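Local coordinates for protein pilin (Streptococcus pyogenes serotype M1, PDB 3GLD) that forms the backbone of the pilus as its major subunit, stacked and joined by intermolecular isopeptide bonds, and so serves adhesion to host cells, aggregation and biofilm formation, at residues A[115-127]-A[139-153]. The protein carries 2 engineered substitutions. Sequence-based numbering, arbitrary orientation.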
loop_
_atom_site.group_PDB
_atom_site.type_symbol
_atom_site.label_atom_id
_atom_site.label_comp_id
_atom_site.label_asym_id
_atom_site.label_seq_id
_atom_site.Cartn_x
_atom_site.Cartn_y
_atom_site.Cartn_z
ATOM N N TYR A 115 5.322 4.925 5.656
ATOM C CA TYR A 115 5.426 4.098 6.844
ATOM C C TYR A 115 5.031 4.807 8.132
ATOM O O TYR A 115 5.376 5.979 8.347
ATOM C CB TYR A 115 6.837 3.513 6.939
ATOM C CG TYR A 115 7.035 2.377 5.961
ATOM C CD1 TYR A 115 6.817 1.052 6.348
ATOM C CD2 TYR A 115 7.398 2.629 4.636
ATOM C CE1 TYR A 115 6.986 0.009 5.445
ATOM C CE2 TYR A 115 7.561 1.599 3.725
ATOM C CZ TYR A 115 7.349 0.294 4.128
ATOM O OH TYR A 115 7.516 -0.714 3.218
ATOM N N ASP A 116 4.295 4.093 8.981
ATOM C CA ASP A 116 3.968 4.579 10.321
ATOM C C ASP A 116 5.236 4.732 11.154
ATOM O O ASP A 116 6.008 3.780 11.325
ATOM C CB ASP A 116 2.978 3.643 11.014
ATOM C CG ASP A 116 2.317 4.284 12.227
ATOM O OD1 ASP A 116 2.915 5.217 12.805
ATOM O OD2 ASP A 116 1.197 3.867 12.591
ATOM N N THR A 117 5.454 5.938 11.665
ATOM C CA THR A 117 6.643 6.233 12.458
ATOM C C THR A 117 6.409 6.040 13.960
ATOM O O THR A 117 7.338 6.203 14.763
ATOM C CB THR A 117 7.203 7.660 12.185
ATOM O OG1 THR A 117 6.165 8.636 12.385
ATOM C CG2 THR A 117 7.737 7.765 10.745
ATOM N N THR A 118 5.178 5.681 14.328
ATOM C CA THR A 118 4.800 5.517 15.742
ATOM C C THR A 118 5.758 4.604 16.520
ATOM O O THR A 118 6.230 3.580 16.021
ATOM C CB THR A 118 3.329 5.045 15.893
ATOM O OG1 THR A 118 2.468 5.930 15.158
ATOM C CG2 THR A 118 2.887 5.038 17.354
ATOM N N SER A 119 6.060 5.013 17.746
ATOM C CA SER A 119 6.846 4.203 18.652
ATOM C C SER A 119 5.984 3.976 19.871
ATOM O O SER A 119 5.411 4.925 20.420
ATOM C CB SER A 119 8.142 4.920 19.031
ATOM O OG SER A 119 9.032 4.051 19.724
ATOM N N TYR A 120 5.867 2.716 20.281
ATOM C CA TYR A 120 5.119 2.386 21.474
ATOM C C TYR A 120 6.039 2.027 22.636
ATOM O O TYR A 120 7.052 1.345 22.469
ATOM C CB TYR A 120 4.177 1.221 21.207
ATOM C CG TYR A 120 2.991 1.545 20.328
ATOM C CD1 TYR A 120 3.037 1.333 18.947
ATOM C CD2 TYR A 120 1.803 2.007 20.889
ATOM C CE1 TYR A 120 1.920 1.604 18.144
ATOM C CE2 TYR A 120 0.700 2.288 20.108
ATOM C CZ TYR A 120 0.759 2.089 18.742
ATOM O OH TYR A 120 -0.359 2.369 18.005
ATOM N N THR A 121 5.690 2.504 23.824
ATOM C CA THR A 121 6.346 2.017 25.022
ATOM C C THR A 121 5.466 0.899 25.545
ATOM O O THR A 121 4.235 1.046 25.625
ATOM C CB THR A 121 6.568 3.126 26.055
ATOM O OG1 THR A 121 7.376 4.150 25.458
ATOM C CG2 THR A 121 7.302 2.581 27.290
ATOM N N VAL A 122 6.098 -0.231 25.848
ATOM C CA VAL A 122 5.392 -1.414 26.308
ATOM C C VAL A 122 5.889 -1.791 27.709
ATOM O O VAL A 122 7.099 -1.885 27.957
ATOM C CB VAL A 122 5.544 -2.589 25.300
ATOM C CG1 VAL A 122 5.222 -3.946 25.943
ATOM C CG2 VAL A 122 4.631 -2.377 24.069
ATOM N N GLN A 123 4.932 -1.942 28.618
ATOM C CA GLN A 123 5.165 -2.354 30.008
ATOM C C GLN A 123 4.671 -3.791 30.130
ATOM O O GLN A 123 3.495 -4.054 29.887
ATOM C CB GLN A 123 4.349 -1.477 30.952
ATOM C CG GLN A 123 4.820 -0.037 31.091
ATOM C CD GLN A 123 3.914 0.822 31.997
ATOM O OE1 GLN A 123 2.865 0.384 32.457
ATOM N NE2 GLN A 123 4.324 2.058 32.225
ATOM N N VAL A 124 5.564 -4.725 30.448
ATOM C CA VAL A 124 5.141 -6.060 30.854
ATOM C C VAL A 124 5.071 -6.093 32.394
ATOM O O VAL A 124 6.076 -5.887 33.067
ATOM C CB VAL A 124 6.064 -7.171 30.334
ATOM C CG1 VAL A 124 5.527 -8.549 30.793
ATOM C CG2 VAL A 124 6.167 -7.135 28.797
ATOM N N HIS A 125 3.868 -6.300 32.925
ATOM C CA HIS A 125 3.638 -6.433 34.357
ATOM C C HIS A 125 3.846 -7.875 34.815
ATOM O O HIS A 125 3.048 -8.773 34.512
ATOM C CB HIS A 125 2.253 -5.893 34.726
ATOM C CG HIS A 125 2.181 -4.404 34.664
ATOM N ND1 HIS A 125 2.208 -3.709 33.473
ATOM C CD2 HIS A 125 2.132 -3.472 35.641
ATOM C CE1 HIS A 125 2.149 -2.413 33.718
ATOM N NE2 HIS A 125 2.108 -2.242 35.030
ATOM N N VAL A 126 4.973 -8.085 35.488
ATOM C CA VAL A 126 5.342 -9.387 36.009
ATOM C C VAL A 126 4.961 -9.427 37.496
ATOM O O VAL A 126 5.505 -8.685 38.306
ATOM C CB VAL A 126 6.842 -9.665 35.766
ATOM C CG1 VAL A 126 7.254 -11.044 36.297
ATOM C CG2 VAL A 126 7.161 -9.563 34.256
ATOM N N LEU A 127 3.973 -10.247 37.833
ATOM C CA LEU A 127 3.493 -10.363 39.220
ATOM C C LEU A 127 3.880 -11.707 39.779
ATOM O O LEU A 127 4.126 -12.638 39.002
ATOM C CB LEU A 127 1.972 -10.212 39.285
ATOM C CG LEU A 127 1.306 -8.835 39.238
ATOM C CD1 LEU A 127 1.948 -7.875 38.239
ATOM C CD2 LEU A 127 -0.165 -9.041 38.912
ATOM N N TYR A 139 0.093 -9.193 32.732
ATOM C CA TYR A 139 -0.559 -8.355 31.745
ATOM C C TYR A 139 0.427 -7.412 31.078
ATOM O O TYR A 139 1.498 -7.116 31.632
ATOM C CB TYR A 139 -1.804 -7.630 32.292
ATOM C CG TYR A 139 -1.573 -6.634 33.393
ATOM C CD1 TYR A 139 -1.495 -7.034 34.738
ATOM C CD2 TYR A 139 -1.465 -5.280 33.098
ATOM C CE1 TYR A 139 -1.301 -6.095 35.756
ATOM C CE2 TYR A 139 -1.274 -4.336 34.100
ATOM C CZ TYR A 139 -1.194 -4.744 35.422
ATOM O OH TYR A 139 -0.999 -3.791 36.388
ATOM N N ILE A 140 0.077 -6.986 29.863
ATOM C CA ILE A 140 0.939 -6.126 29.075
ATOM C C ILE A 140 0.163 -4.897 28.662
ATOM O O ILE A 140 -0.964 -5.002 28.175
ATOM C CB ILE A 140 1.507 -6.852 27.829
ATOM C CG1 ILE A 140 2.240 -8.134 28.249
ATOM C CG2 ILE A 140 2.467 -5.912 27.057
ATOM C CD1 ILE A 140 2.728 -9.011 27.129
ATOM N N VAL A 141 0.748 -3.729 28.891
ATOM C CA VAL A 141 0.137 -2.499 28.414
ATOM C C VAL A 141 1.082 -1.739 27.499
ATOM O O VAL A 141 2.299 -1.702 27.716
ATOM C CB VAL A 141 -0.301 -1.551 29.547
ATOM C CG1 VAL A 141 -1.440 -0.678 29.048
ATOM C CG2 VAL A 141 -0.763 -2.316 30.759
ATOM N N GLY A 142 0.501 -1.126 26.475
ATOM C CA GLY A 142 1.254 -0.292 25.558
ATOM C C GLY A 142 0.685 1.106 25.473
ATOM O O GLY A 142 -0.500 1.327 25.665
ATOM N N TYR A 143 1.534 2.065 25.205
ATOM C CA TYR A 143 1.027 3.401 25.050
ATOM C C TYR A 143 1.893 4.196 24.131
ATOM O O TYR A 143 3.116 4.039 24.075
ATOM C CB TYR A 143 0.862 4.122 26.402
ATOM C CG TYR A 143 2.083 4.093 27.295
ATOM C CD1 TYR A 143 2.223 3.112 28.280
ATOM C CD2 TYR A 143 3.088 5.057 27.171
ATOM C CE1 TYR A 143 3.352 3.080 29.114
ATOM C CE2 TYR A 143 4.223 5.036 28.005
ATOM C CZ TYR A 143 4.346 4.045 28.965
ATOM O OH TYR A 143 5.455 4.019 29.791
ATOM N N LYS A 144 1.213 5.033 23.372
ATOM C CA LYS A 144 1.840 6.160 22.749
ATOM C C LYS A 144 1.140 7.341 23.378
ATOM O O LYS A 144 -0.078 7.317 23.618
ATOM C CB LYS A 144 1.679 6.142 21.220
ATOM C CG LYS A 144 0.246 6.133 20.689
ATOM C CD LYS A 144 0.218 6.542 19.232
ATOM C CE LYS A 144 -1.070 6.103 18.542
ATOM N NZ LYS A 144 -1.087 6.520 17.104
ATOM N N GLU A 145 1.942 8.338 23.716
ATOM C CA GLU A 145 1.459 9.647 24.103
ATOM C C GLU A 145 0.331 9.720 25.143
ATOM O O GLU A 145 -0.576 10.554 25.050
ATOM C CB GLU A 145 1.148 10.429 22.832
ATOM C CG GLU A 145 2.253 10.184 21.816
ATOM C CD GLU A 145 2.333 11.231 20.748
ATOM O OE1 GLU A 145 1.284 11.831 20.416
ATOM O OE2 GLU A 145 3.467 11.450 20.250
ATOM N N GLY A 146 0.409 8.865 26.152
ATOM C CA GLY A 146 -0.403 9.053 27.337
ATOM C C GLY A 146 -1.837 8.607 27.217
ATOM O O GLY A 146 -2.705 8.999 28.005
ATOM N N SER A 147 -2.096 7.794 26.216
ATOM C CA SER A 147 -3.297 6.999 26.242
ATOM C C SER A 147 -2.844 5.551 26.106
ATOM O O SER A 147 -2.068 5.222 25.205
ATOM C CB SER A 147 -4.271 7.432 25.137
ATOM O OG SER A 147 -4.552 8.831 25.233
ATOM N N LYS A 148 -3.291 4.716 27.044
ATOM C CA LYS A 148 -3.101 3.277 26.966
ATOM C C LYS A 148 -3.982 2.766 25.839
ATOM O O LYS A 148 -5.195 2.996 25.838
ATOM C CB LYS A 148 -3.488 2.590 28.280
ATOM C CG LYS A 148 -2.745 3.082 29.521
ATOM C CD LYS A 148 -1.253 2.752 29.477
ATOM C CE LYS A 148 -0.744 2.353 30.865
ATOM N NZ LYS A 148 0.431 1.434 30.762
ATOM N N VAL A 149 -3.358 2.100 24.874
ATOM C CA VAL A 149 -4.019 1.703 23.630
ATOM C C VAL A 149 -3.431 0.405 23.092
ATOM O O VAL A 149 -2.312 0.043 23.462
ATOM C CB VAL A 149 -3.908 2.805 22.522
ATOM C CG1 VAL A 149 -4.864 3.967 22.796
ATOM C CG2 VAL A 149 -2.462 3.299 22.340
ATOM N N PRO A 150 -4.188 -0.306 22.221
ATOM C CA PRO A 150 -3.646 -1.458 21.506
ATOM C C PRO A 150 -2.466 -1.059 20.641
ATOM O O PRO A 150 -2.373 0.090 20.206
ATOM C CB PRO A 150 -4.810 -1.890 20.605
ATOM C CG PRO A 150 -6.013 -1.479 21.367
ATOM C CD PRO A 150 -5.632 -0.147 21.963
ATOM N N ILE A 151 -1.562 -2.001 20.414
ATOM C CA ILE A 151 -0.444 -1.775 19.515
ATOM C C ILE A 151 -1.002 -1.902 18.092
ATOM O O ILE A 151 -1.359 -2.994 17.629
ATOM C CB ILE A 151 0.724 -2.773 19.767
ATOM C CG1 ILE A 151 1.087 -2.867 21.264
ATOM C CG2 ILE A 151 1.944 -2.414 18.918
ATOM C CD1 ILE A 151 1.318 -1.523 21.974
ATOM N N GLN A 152 -1.108 -0.761 17.431
ATOM C CA GLN A 152 -1.654 -0.669 16.084
ATOM C C GLN A 152 -0.722 0.193 15.250
ATOM O O GLN A 152 -0.196 1.206 15.731
ATOM C CB GLN A 152 -3.063 -0.070 16.117
ATOM C CG GLN A 152 -4.163 -1.111 16.297
ATOM C CD GLN A 152 -5.446 -0.568 16.911
ATOM O OE1 GLN A 152 -5.680 0.645 16.948
ATOM N NE2 GLN A 152 -6.285 -1.479 17.413
ATOM N N PHE A 153 -0.503 -0.244 14.013
ATOM C CA PHE A 153 0.269 0.510 13.034
ATOM C C PHE A 153 -0.555 0.697 11.743
ATOM O O PHE A 153 -1.230 -0.234 11.286
ATOM C CB PHE A 153 1.581 -0.211 12.734
ATOM C CG PHE A 153 2.589 -0.139 13.854
ATOM C CD1 PHE A 153 3.385 0.989 14.028
ATOM C CD2 PHE A 153 2.762 -1.219 14.722
ATOM C CE1 PHE A 153 4.335 1.061 15.063
ATOM C CE2 PHE A 153 3.708 -1.165 15.745
ATOM C CZ PHE A 153 4.495 -0.020 15.915
HETATM O O HOH W 1 5.795 5.678 23.329
#
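Strands 119-129 and 134-144 form an antiparallel beta hairpin in the N-terminal half of the pilin, and Tyr120 extends the contact beyond it to residues 149-153. Backbone bonds join the hydrogen-bonded pairs Thr121–Tyr143, Gln123–Val141 and His125–Tyr139; that from Gln123 N to Val141 O measures 2.8 Å and is nearly straight. The bond from Tyr139 N back to His125 O is weak.

On one face of the hairpin, the rings of His125 and Tyr139 form an offset stack with planes 10° apart, and His125 CB sits over the centre of the tyrosine ring. Tyr139 places CG between its backbone N and carbonyl carbon (chi1 64°), which swings the ring across the neighbouring strand. Tyr143 adopts the same first torsion; its side chain runs alongside that of Thr121, with Thr121 O over one face of the ring and the Gln123 amide at its edge. That amide makes two weak bonds, OE1 accepting from Lys148 NZ (3.1 Å) and NE2 donating to Tyr143 OH (3.3 Å).

On the other face Val122, Val124 and Ile140 pack together, Val122 CG1 lying 3.6 Å from Ile140 CG2. Gly142, which has no side chain, leaves its place on this face to Ile151 CD1, which packs off-centre over the Tyr120 ring. The buried Tyr120 combines this apolar packing with a polar tip: its OH donates to Gln152 O at 2.6 Å, in the carbonyl plane on a lone pair. Its edge points into the face of Phe153, the planes 86° apart.

Strand 96-104 pairs with the other edge of strand 119-129, while Leu19 of strand 18-27 touches Val122, Ile140 and Ile151. Phe153 also meets Phe41 and lies near Ala104, an engineered alanine at the position whose native residue autocatalyses formation of the Lys23–Asn155 isopeptide bond.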